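PDB 4RNZ: conserved hypothetical secreted protein from Helicobacter pylori, which is probably a zinc metallopeptidase of the M23 family that acts on peptidoglycan and determines the shape of the cell. Local coordinates for residues L59-Q64 with D144-Q149; L12-K17 with V43-L48. One frame throughout, in Å; residues are numbered along the deposited sequence.

Interaction 1 of 2, residues L59-Q64 with D144-Q149; sequences LIPISQ and DYRVGQ. With PO4 (phosphate ion), chain G.
Arg146 NH2 is gripped by Gln67 OE1 on strand 66-73 and by a bound glycerol, and the CD1 methyl of Leu59 lies 3.9 Å from this same NH2. The other terminal nitrogen, Arg146 NH1, has Pro61 CG at 4.0 Å. Both carbons meet the guanidinium at its edge, near its plane, so the group ends against two apolar residues that stand on one side of strand 55-61. The arginine gets there by running straight through CD; the bend at chi3 (82°) then sets the NH1-NH2 edge alongside the strand, one nitrogen at each residue, and the side chain of Tyr46 also touches it. Arg146, at the end of strand 136-146 in the second domain, thus reaches across to the N-terminal five-stranded sheet. Behind it, Arg146 to Gln149 form a type I' turn, the two-residue loop of the beta hairpin between strands 136-146 and 149-151, closed by Arg146 N to Gln149 O and Gln149 N to Arg146 O, each 2.9 Å. Val147 and Gly148, both with positive phi, sit at its exposed tip. Tyr145 points elsewhere: its hydroxyl meets O1 of a phosphate at the ring edge, at a distance too short to trust in detail, and Lys89 and Lys91 also hold this ion.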
ATOM      1  N   LEU A  59       3.028  17.461  10.922  1.00 28.47           N
ATOM      2  CA  LEU A  59       3.595  16.475  10.036  1.00 28.41           C
ATOM      3  C   LEU A  59       2.493  15.444   9.786  1.00 28.29           C
ATOM      4  O   LEU A  59       2.045  14.769  10.723  1.00 27.61           O
ATOM      5  CB  LEU A  59       4.828  15.824  10.644  1.00 29.93           C
ATOM      6  CG  LEU A  59       6.036  16.732  10.898  1.00 31.75           C
ATOM      7  CD1 LEU A  59       7.088  15.959  11.678  1.00 33.70           C
ATOM      8  CD2 LEU A  59       6.618  17.270   9.597  1.00 31.88           C
ATOM      9  N   ILE A  60       2.050  15.376   8.535  1.00 28.03           N
ATOM     10  CA  ILE A  60       0.889  14.591   8.131  1.00 28.51           C
ATOM     11  C   ILE A  60       1.290  13.677   6.967  1.00 29.55           C
ATOM     12  O   ILE A  60       1.586  14.147   5.867  1.00 27.29           O
ATOM     13  CB  ILE A  60      -0.274  15.494   7.689  1.00 30.79           C
ATOM     14  CG1 ILE A  60      -0.685  16.460   8.823  1.00 30.98           C
ATOM     15  CG2 ILE A  60      -1.475  14.658   7.266  1.00 31.29           C
ATOM     16  CD1 ILE A  60      -1.536  17.636   8.329  1.00 31.86           C
ATOM     17  N   PRO A  61       1.337  12.362   7.209  1.00 29.65           N
ATOM     18  CA  PRO A  61       1.840  11.481   6.165  1.00 30.77           C
ATOM     19  C   PRO A  61       0.854  11.382   5.016  1.00 28.66           C
ATOM     20  O   PRO A  61      -0.339  11.327   5.262  1.00 27.69           O
ATOM     21  CB  PRO A  61       1.932  10.119   6.861  1.00 32.66           C
ATOM     22  CG  PRO A  61       1.816  10.390   8.316  1.00 35.42           C
ATOM     23  CD  PRO A  61       1.012  11.634   8.442  1.00 32.51           C
ATOM     24  N   ILE A  62       1.357  11.388   3.787  1.00 30.06           N
ATOM     25  CA  ILE A  62       0.537  11.113   2.612  1.00 34.99           C
ATOM     26  C   ILE A  62       0.910   9.794   1.927  1.00 38.20           C
ATOM     27  O   ILE A  62       0.188   9.356   1.056  1.00 43.33           O
ATOM     28  CB  ILE A  62       0.502  12.267   1.592  1.00 38.95           C
ATOM     29  CG1 ILE A  62       1.884  12.729   1.185  1.00 43.80           C
ATOM     30  CG2 ILE A  62      -0.265  13.468   2.148  1.00 40.91           C
ATOM     31  CD1 ILE A  62       1.819  13.879   0.203  1.00 49.43           C
ATOM     32  N   SER A  63       2.043   9.197   2.290  1.00 33.85           N
ATOM     33  CA  SER A  63       2.403   7.856   1.833  1.00 33.27           C
ATOM     34  C   SER A  63       3.314   7.279   2.902  1.00 36.34           C
ATOM     35  O   SER A  63       3.459   7.870   3.977  1.00 37.38           O
ATOM     36  CB  SER A  63       3.124   7.904   0.482  1.00 32.15           C
ATOM     37  OG  SER A  63       4.437   8.451   0.589  1.00 31.10           O
ATOM     38  N   GLN A  64       3.939   6.145   2.620  1.00 34.94           N
ATOM     39  CA  GLN A  64       4.874   5.550   3.570  1.00 36.88           C
ATOM     40  C   GLN A  64       6.197   6.314   3.630  1.00 34.32           C
ATOM     41  O   GLN A  64       6.964   6.159   4.580  1.00 32.34           O
ATOM     42  CB  GLN A  64       5.145   4.079   3.242  1.00 37.57           C
ATOM     43  CG  GLN A  64       6.001   3.869   2.003  1.00 38.96           C
ATOM     44  CD  GLN A  64       5.191   3.791   0.718  1.00 40.30           C
ATOM     45  OE1 GLN A  64       4.124   4.408   0.584  1.00 39.55           O
ATOM     46  NE2 GLN A  64       5.700   3.039  -0.239  1.00 38.21           N
ATOM     47  N   ASP A 144       7.915  -0.513   9.485  1.00 27.03           N
ATOM     48  CA  ASP A 144       8.604   0.781   9.558  1.00 29.77           C
ATOM     49  C   ASP A 144       8.165   1.518  10.828  1.00 28.50           C
ATOM     50  O   ASP A 144       7.003   1.440  11.214  1.00 28.03           O
ATOM     51  CB  ASP A 144       8.350   1.631   8.320  1.00 30.56           C
ATOM     52  CG  ASP A 144       8.990   1.079   7.069  1.00 32.75           C
ATOM     53  OD1 ASP A 144       9.924   0.274   7.127  1.00 35.37           O
ATOM     54  OD2 ASP A 144       8.564   1.501   5.992  1.00 37.39           O
ATOM     55  N   TYR A 145       9.107   2.208  11.466  1.00 26.96           N
ATOM     56  CA  TYR A 145       8.876   2.836  12.771  1.00 27.96           C
ATOM     57  C   TYR A 145       9.307   4.299  12.768  1.00 27.40           C
ATOM     58  O   TYR A 145      10.333   4.642  12.188  1.00 27.00           O
ATOM     59  CB  TYR A 145       9.703   2.128  13.846  1.00 28.83           C
ATOM     60  CG  TYR A 145       9.256   0.723  14.116  1.00 30.04           C
ATOM     61  CD1 TYR A 145       9.642  -0.329  13.280  1.00 33.29           C
ATOM     62  CD2 TYR A 145       8.460   0.430  15.198  1.00 30.22           C
ATOM     63  CE1 TYR A 145       9.224  -1.636  13.530  1.00 33.48           C
ATOM     64  CE2 TYR A 145       8.042  -0.877  15.460  1.00 33.15           C
ATOM     65  CZ  TYR A 145       8.419  -1.898  14.621  1.00 34.84           C
ATOM     66  OH  TYR A 145       7.997  -3.201  14.889  1.00 37.13           O
ATOM     67  N   ARG A 146       8.521   5.127  13.447  1.00 29.46           N
ATOM     68  CA  ARG A 146       8.846   6.536  13.683  1.00 32.09           C
ATOM     69  C   ARG A 146       8.819   6.765  15.165  1.00 31.65           C
ATOM     70  O   ARG A 146       7.802   6.501  15.815  1.00 33.11           O
ATOM     71  CB  ARG A 146       7.800   7.456  13.069  1.00 32.68           C
ATOM     72  CG  ARG A 146       7.928   7.576  11.600  1.00 34.04           C
ATOM     73  CD  ARG A 146       6.810   8.457  11.104  1.00 33.69           C
ATOM     74  NE  ARG A 146       7.138   9.872  11.270  1.00 30.74           N
ATOM     75  CZ  ARG A 146       6.487  10.841  10.652  1.00 30.43           C
ATOM     76  NH1 ARG A 146       5.498  10.523   9.823  1.00 29.37           N
ATOM     77  NH2 ARG A 146       6.850  12.115  10.822  1.00 28.51           N
ATOM     78  N   VAL A 147       9.924   7.281  15.664  1.00 36.71           N
ATOM     79  CA  VAL A 147      10.235   7.354  17.099  1.00 43.09           C
ATOM     80  C   VAL A 147       9.639   6.195  17.890  1.00 40.51           C
ATOM     81  O   VAL A 147       8.818   6.361  18.781  1.00 40.59           O
ATOM     82  CB  VAL A 147       9.915   8.741  17.697  1.00 48.92           C
ATOM     83  CG1 VAL A 147       8.419   9.043  17.662  1.00 50.03           C
ATOM     84  CG2 VAL A 147      10.498   8.864  19.111  1.00 50.62           C
ATOM     85  N   GLY A 148      10.046   5.002  17.479  1.00 43.25           N
ATOM     86  CA  GLY A 148       9.733   3.782  18.192  1.00 43.14           C
ATOM     87  C   GLY A 148       8.399   3.177  17.837  1.00 43.66           C
ATOM     88  O   GLY A 148       8.112   2.079  18.279  1.00 47.47           O
ATOM     89  N   GLN A 149       7.606   3.863  17.013  1.00 37.97           N
ATOM     90  CA  GLN A 149       6.219   3.522  16.825  1.00 39.16           C
ATOM     91  C   GLN A 149       5.967   3.036  15.400  1.00 33.70           C
ATOM     92  O   GLN A 149       6.218   3.765  14.445  1.00 26.70           O
ATOM     93  CB  GLN A 149       5.400   4.771  17.053  1.00 45.92           C
ATOM     94  CG  GLN A 149       3.927   4.520  17.210  1.00 50.79           C
ATOM     95  CD  GLN A 149       3.496   4.566  18.656  1.00 58.25           C
ATOM     96  OE1 GLN A 149       4.331   4.645  19.571  1.00 62.39           O
ATOM     97  NE2 GLN A 149       2.185   4.533  18.877  1.00 56.80           N
TER
HETATM   98  P   PO4 G 506       8.077  -3.943  18.192  1.00 66.39           P
HETATM   99  O1  PO4 G 506       7.152  -3.821  16.988  1.00 57.91           O
HETATM  100  O2  PO4 G 506       7.243  -4.411  19.361  1.00 74.24           O
HETATM  101  O3  PO4 G 506       8.731  -2.621  18.534  1.00 68.89           O
HETATM  102  O4  PO4 G 506       9.213  -4.916  17.979  1.00 62.52           O

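Interaction 2 of 2, residues L12-K17 with V43-L48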
ATOM      1  N   LEU A  12      -7.868  20.917   3.715  1.00 36.61           N
ATOM      2  CA  LEU A  12      -8.534  22.214   3.805  1.00 36.50           C
ATOM      3  C   LEU A  12      -9.318  22.348   5.113  1.00 37.43           C
ATOM      4  O   LEU A  12      -9.228  23.365   5.827  1.00 34.26           O
ATOM      5  CB  LEU A  12      -9.430  22.363   2.581  1.00 39.54           C
ATOM      6  CG  LEU A  12      -9.931  23.689   2.068  1.00 43.03           C
ATOM      7  CD1 LEU A  12      -8.827  24.731   1.980  1.00 41.41           C
ATOM      8  CD2 LEU A  12     -10.564  23.409   0.702  1.00 43.63           C
ATOM      9  N   GLY A  13     -10.059  21.302   5.454  1.00 35.84           N
ATOM     10  CA  GLY A  13     -10.759  21.269   6.715  1.00 35.51           C
ATOM     11  C   GLY A  13      -9.799  21.392   7.873  1.00 37.54           C
ATOM     12  O   GLY A  13     -10.112  22.041   8.848  1.00 37.65           O
ATOM     13  N   PHE A  14      -8.613  20.775   7.778  1.00 34.94           N
ATOM     14  CA  PHE A  14      -7.630  20.897   8.849  1.00 33.56           C
ATOM     15  C   PHE A  14      -7.119  22.347   8.955  1.00 32.16           C
ATOM     16  O   PHE A  14      -6.922  22.881  10.056  1.00 32.74           O
ATOM     17  CB  PHE A  14      -6.479  19.899   8.615  1.00 32.43           C
ATOM     18  CG  PHE A  14      -5.419  19.926   9.667  1.00 32.24           C
ATOM     19  CD1 PHE A  14      -5.574  19.216  10.854  1.00 32.66           C
ATOM     20  CD2 PHE A  14      -4.249  20.643   9.469  1.00 31.56           C
ATOM     21  CE1 PHE A  14      -4.585  19.246  11.817  1.00 33.67           C
ATOM     22  CE2 PHE A  14      -3.259  20.671  10.433  1.00 33.39           C
ATOM     23  CZ  PHE A  14      -3.422  19.984  11.609  1.00 31.64           C
ATOM     24  N   LEU A  15      -6.889  22.976   7.811  1.00 32.17           N
ATOM     25  CA  LEU A  15      -6.412  24.359   7.808  1.00 31.60           C
ATOM     26  C   LEU A  15      -7.443  25.273   8.468  1.00 33.39           C
ATOM     27  O   LEU A  15      -7.113  26.059   9.364  1.00 33.78           O
ATOM     28  CB  LEU A  15      -6.135  24.830   6.396  1.00 31.79           C
ATOM     29  CG  LEU A  15      -5.029  24.120   5.631  1.00 32.05           C
ATOM     30  CD1 LEU A  15      -4.766  24.873   4.344  1.00 31.80           C
ATOM     31  CD2 LEU A  15      -3.758  24.048   6.472  1.00 33.07           C
ATOM     32  N   GLU A  16      -8.686  25.136   8.023  1.00 38.50           N
ATOM     33  CA  GLU A  16      -9.856  25.869   8.581  1.00 42.59           C
ATOM     34  C   GLU A  16      -9.993  25.673  10.086  1.00 43.83           C
ATOM     35  O   GLU A  16     -10.055  26.627  10.840  1.00 38.18           O
ATOM     36  CB  GLU A  16     -11.147  25.407   7.876  1.00 45.83           C
ATOM     37  CG  GLU A  16     -12.455  25.931   8.468  1.00 50.78           C
ATOM     38  CD  GLU A  16     -13.673  25.546   7.635  1.00 53.79           C
ATOM     39  OE1 GLU A  16     -13.848  24.335   7.345  1.00 53.98           O
ATOM     40  OE2 GLU A  16     -14.452  26.454   7.257  1.00 54.90           O
ATOM     41  N   LYS A  17      -9.987  24.423  10.532  1.00 44.14           N
ATOM     42  CA  LYS A  17     -10.131  24.131  11.967  1.00 45.64           C
ATOM     43  C   LYS A  17      -9.064  24.774  12.824  1.00 45.06           C
ATOM     44  O   LYS A  17      -9.308  25.100  13.983  1.00 48.08           O
ATOM     45  CB  LYS A  17     -10.118  22.618  12.208  1.00 50.89           C
ATOM     46  CG  LYS A  17     -10.686  22.202  13.549  1.00 55.35           C
ATOM     47  CD  LYS A  17     -11.701  21.075  13.375  1.00 59.98           C
ATOM     48  CE  LYS A  17     -12.480  20.808  14.655  1.00 62.22           C
ATOM     49  NZ  LYS A  17     -11.627  20.168  15.691  1.00 61.33           N
ATOM     50  N   VAL A  43      -4.427   7.509   9.699  1.00 36.94           N
ATOM     51  CA  VAL A  43      -2.981   7.722   9.763  1.00 36.88           C
ATOM     52  C   VAL A  43      -2.615   8.482  11.032  1.00 34.11           C
ATOM     53  O   VAL A  43      -3.375   9.329  11.498  1.00 32.80           O
ATOM     54  CB  VAL A  43      -2.415   8.496   8.565  1.00 36.54           C
ATOM     55  CG1 VAL A  43      -2.717   7.737   7.284  1.00 41.51           C
ATOM     56  CG2 VAL A  43      -2.906   9.945   8.531  1.00 35.46           C
ATOM     57  N   THR A  44      -1.448   8.173  11.571  1.00 31.03           N
ATOM     58  CA  THR A  44      -0.949   8.872  12.732  1.00 32.36           C
ATOM     59  C   THR A  44      -0.213  10.127  12.238  1.00 30.95           C
ATOM     60  O   THR A  44       0.601  10.053  11.332  1.00 29.51           O
ATOM     61  CB  THR A  44       0.002   7.983  13.533  1.00 32.14           C
ATOM     62  OG1 THR A  44      -0.771   6.996  14.192  1.00 35.56           O
ATOM     63  CG2 THR A  44       0.806   8.791  14.601  1.00 30.99           C
ATOM     64  N   TYR A  45      -0.523  11.273  12.826  1.00 30.06           N
ATOM     65  CA  TYR A  45       0.124  12.509  12.435  1.00 30.99           C
ATOM     66  C   TYR A  45       0.612  13.212  13.688  1.00 31.00           C
ATOM     67  O   TYR A  45       0.293  12.793  14.813  1.00 31.85           O
ATOM     68  CB  TYR A  45      -0.804  13.412  11.603  1.00 30.67           C
ATOM     69  CG  TYR A  45      -2.000  13.992  12.338  1.00 32.82           C
ATOM     70  CD1 TYR A  45      -3.079  13.180  12.731  1.00 35.61           C
ATOM     71  CD2 TYR A  45      -2.079  15.364  12.602  1.00 32.16           C
ATOM     72  CE1 TYR A  45      -4.179  13.718  13.401  1.00 35.56           C
ATOM     73  CE2 TYR A  45      -3.175  15.907  13.274  1.00 32.34           C
ATOM     74  CZ  TYR A  45      -4.213  15.084  13.669  1.00 34.86           C
ATOM     75  OH  TYR A  45      -5.291  15.622  14.314  1.00 37.13           O
ATOM     76  N   TYR A  46       1.350  14.292  13.481  1.00 29.02           N
ATOM     77  CA  TYR A  46       2.033  14.971  14.574  1.00 30.97           C
ATOM     78  C   TYR A  46       1.799  16.466  14.493  1.00 32.06           C
ATOM     79  O   TYR A  46       1.860  17.062  13.412  1.00 29.33           O
ATOM     80  CB  TYR A  46       3.530  14.672  14.554  1.00 30.97           C
ATOM     81  CG  TYR A  46       3.846  13.186  14.580  1.00 33.33           C
ATOM     82  CD1 TYR A  46       3.872  12.449  13.399  1.00 35.56           C
ATOM     83  CD2 TYR A  46       4.080  12.508  15.787  1.00 33.77           C
ATOM     84  CE1 TYR A  46       4.130  11.085  13.414  1.00 39.16           C
ATOM     85  CE2 TYR A  46       4.358  11.146  15.805  1.00 37.20           C
ATOM     86  CZ  TYR A  46       4.379  10.441  14.608  1.00 39.48           C
ATOM     87  OH  TYR A  46       4.638   9.090  14.572  1.00 39.02           O
ATOM     88  N   THR A  47       1.544  17.064  15.651  1.00 32.93           N
ATOM     89  CA  THR A  47       1.353  18.499  15.750  1.00 34.23           C
ATOM     90  C   THR A  47       2.156  19.110  16.909  1.00 35.40           C
ATOM     91  O   THR A  47       2.498  18.443  17.907  1.00 33.93           O
ATOM     92  CB  THR A  47      -0.130  18.876  15.933  1.00 33.89           C
ATOM     93  OG1 THR A  47      -0.620  18.381  17.188  1.00 35.41           O
ATOM     94  CG2 THR A  47      -0.983  18.355  14.796  1.00 34.94           C
ATOM     95  N   LEU A  48       2.458  20.394  16.746  1.00 36.14           N
ATOM     96  CA  LEU A  48       3.120  21.183  17.777  1.00 37.62           C
ATOM     97  C   LEU A  48       2.384  22.501  17.861  1.00 40.08           C
ATOM     98  O   LEU A  48       2.171  23.168  16.822  1.00 36.86           O
ATOM     99  CB  LEU A  48       4.577  21.457  17.429  1.00 39.25           C
ATOM    100  CG  LEU A  48       5.363  22.247  18.495  1.00 43.03           C
ATOM    101  CD1 LEU A  48       5.568  21.442  19.769  1.00 42.49           C
ATOM    102  CD2 LEU A  48       6.697  22.706  17.937  1.00 43.37           C
TER
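Helix 11-17 lies over one face of the sheet that contains strand 44-49, and the nearest pair of CA atoms, those of Phe14 and Thr47, is 11.6 Å apart, a gap spanned by side chains. Phe14 does most of the reaching. Its CG stands anti to the backbone N (chi1 -179°), which carries the ring off the helix toward the strand. There Phe14 CE1 comes within 3.9 Å of Tyr45 CE2, an oblique approach with the two ring planes close to perpendicular. Two residues on along the strand, and therefore on the same face, Thr47 offers its CG2 methyl to the edge of the Phe14 ring, 4.3 Å from CZ. Trp6 completes the aromatic group: Tyr45 meets it edge-to-face, and the ring of Phe14 touches it too, while Ile60 of the neighbouring strand packs against Phe14. On the helix, Leu15 turns instead to Leu24 and Tyr25 of helix 23-26. This is the apolar layer between a helix and an antiparallel sheet in the N-terminal part of Csd3. No hydrogen bond crosses between the two segments, so the fit rests on dispersion and ring shape, and the orientation of the Phe14 ring is set by packing against Tyr45, Thr47, Trp6 and Ile60, not by a directional bond between the segments.

Interaction 2 comes first along the chain and closes before interaction 1 opens; their centres lie 15 Å apart. Both use the five-stranded antiparallel sheet of the N-terminal region, through neighbouring strands 44-49 and 55-61, which follow each other in sequence and are joined where Leu59 N probably bonds to Tyr46 O at 2.8 Å. They work on opposite faces: the helix of 12-17 packs beside Tyr45 and Ile60, whereas Arg146 arrives beside Tyr46 and Leu59. Interaction 2 is thus internal to the N-terminal fold, and interaction 1 brings in residues of the second domain, linking the two regions away from the zinc site.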